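Local coordinates for probable sugar ABC transporter, sugar-binding protein (Streptococcus pneumoniae, PDB 2W7Y), which probably serves a sugar ABC transporter as its solute-binding protein, and binds the blood group A-trisaccharide, at residues A[126-130]-A[131-135]. Residues are numbered along the deposited sequence; the frame is centred on the assembly and turned at random.
Sequences YIDSN and KLEKN
The amide of L132 reaches back to I127 O in a six-to-one backbone hydrogen bond (N to O 2.9 Å, N-H...O angle 159°), with K131 in the left-handed helical conformation, phi and psi both 56°. The same reversal brings the two apolar residues together: I127 CG2 lies 3.9 Å from L132 CB. The side chain of L132 points back toward 126-130, with CG 3.4 Å from N130 O; its CD1 meets N130 CB and, 4.1 Å away, Y126 CE1, which it approaches obliquely. Beyond the two segments, Y126 and L132 both rest on K330 of helix 319-332, and I127 packs on V152 and Y140.

N130 turns its amide back along 126-130, toward Y126. With CG beside the backbone N (chi1 -71°), ND2 donates to Y126 O over 2.8 Å, in the carbonyl plane and on a lone pair; the same oxygen also takes a weak bond from N130 N. This places ND2 3.4 Å above one face of the Y126 ring, displaced toward its rim. D128 OD1 and E133 OE2 approach to 3.2 Å, two acceptors of like charge; the repulsion may raise the pKa of one carboxylate, partly offset by a long, weak ion pair of D128 OD2 with K124 NZ. OD1 is also hydrogen-bonded to Y140 OH.

The six-to-one bond, left-handed K131 and the I127-L132 apolar pair fit a Schellman C-cap, though incompletely, since K131 N makes no five-to-two bond to D128 O; it links helix 124-129 to helix 133-136, with L132 doubling as N-cap residue of the second.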
# COMPACT_ATOMS: atom_id res chain seq x y z
N TYR A 126 -19.63 6.29 14.59
CA TYR A 126 -18.76 6.44 15.76
C TYR A 126 -17.71 7.55 15.59
O TYR A 126 -17.43 8.29 16.53
CB TYR A 126 -18.07 5.12 16.10
CG TYR A 126 -17.13 5.17 17.29
CD1 TYR A 126 -15.75 5.29 17.11
CD2 TYR A 126 -17.62 5.10 18.60
CE1 TYR A 126 -14.88 5.34 18.20
CE2 TYR A 126 -16.76 5.15 19.69
CZ TYR A 126 -15.39 5.27 19.49
OH TYR A 126 -14.54 5.31 20.57
N ILE A 127 -17.14 7.63 14.39
CA ILE A 127 -16.18 8.69 14.06
C ILE A 127 -16.83 10.07 14.13
O ILE A 127 -16.21 11.03 14.59
CB ILE A 127 -15.52 8.45 12.67
CG1 ILE A 127 -14.60 7.22 12.70
CG2 ILE A 127 -14.74 9.67 12.21
CD1 ILE A 127 -14.29 6.63 11.34
N ASP A 128 -18.09 10.15 13.70
CA ASP A 128 -18.78 11.44 13.47
C ASP A 128 -18.84 12.42 14.67
O ASP A 128 -18.74 13.64 14.48
CB ASP A 128 -20.03 11.28 12.62
CG ASP A 128 -19.69 11.11 11.14
OD1 ASP A 128 -18.61 11.59 10.73
OD2 ASP A 128 -20.47 10.48 10.40
N SER A 129 -18.91 11.93 15.92
CA SER A 129 -20.11 11.51 16.65
C SER A 129 -19.18 11.63 17.89
O SER A 129 -19.52 12.20 18.92
CB SER A 129 -20.59 10.03 16.30
OG SER A 129 -21.12 9.48 17.75
N ASN A 130 -17.94 11.16 17.67
CA ASN A 130 -16.78 11.37 18.56
C ASN A 130 -15.73 12.35 17.99
O ASN A 130 -14.62 12.44 18.53
CB ASN A 130 -16.10 10.04 18.89
CG ASN A 130 -16.93 9.19 19.82
OD1 ASN A 130 -16.71 9.18 21.03
ND2 ASN A 130 -17.90 8.47 19.26
N LYS A 131 -16.09 13.06 16.92
CA LYS A 131 -15.27 14.12 16.32
C LYS A 131 -13.87 13.64 15.92
O LYS A 131 -12.86 14.20 16.35
CB LYS A 131 -15.15 15.35 17.25
CG LYS A 131 -16.44 15.77 17.96
CD LYS A 131 -16.17 16.80 19.07
CE LYS A 131 -15.37 16.21 20.25
NZ LYS A 131 -16.11 15.14 20.98
N LEU A 132 -13.82 12.59 15.09
CA LEU A 132 -12.55 11.98 14.69
C LEU A 132 -12.32 12.02 13.18
O LEU A 132 -11.62 11.17 12.64
CB LEU A 132 -12.46 10.54 15.21
CG LEU A 132 -12.72 10.23 16.69
CD1 LEU A 132 -12.92 8.75 16.88
CD2 LEU A 132 -11.60 10.76 17.58
N GLU A 133 -12.91 13.01 12.51
CA GLU A 133 -12.70 13.23 11.07
C GLU A 133 -11.21 13.44 10.77
O GLU A 133 -10.66 12.82 9.86
CB GLU A 133 -13.50 14.45 10.58
CG GLU A 133 -14.99 14.21 10.37
CD GLU A 133 -15.84 14.41 11.63
OE1 GLU A 133 -15.28 14.69 12.72
OE2 GLU A 133 -17.08 14.29 11.53
N LYS A 134 -10.58 14.32 11.55
CA LYS A 134 -9.17 14.65 11.41
C LYS A 134 -8.24 13.50 11.78
O LYS A 134 -7.17 13.34 11.19
CB LYS A 134 -8.81 15.87 12.27
CG LYS A 134 -8.84 17.18 11.54
CD LYS A 134 -7.92 18.18 12.23
CE LYS A 134 -7.13 19.01 11.24
NZ LYS A 134 -5.90 19.59 11.83
N ASN A 135 -8.67 12.71 12.77
CA ASN A 135 -7.88 11.58 13.26
C ASN A 135 -7.76 10.44 12.26
O ASN A 135 -6.73 9.77 12.20
CB ASN A 135 -8.47 11.06 14.58
CG ASN A 135 -8.41 12.08 15.69
OD1 ASN A 135 -9.20 13.02 15.73
ND2 ASN A 135 -7.48 11.90 16.62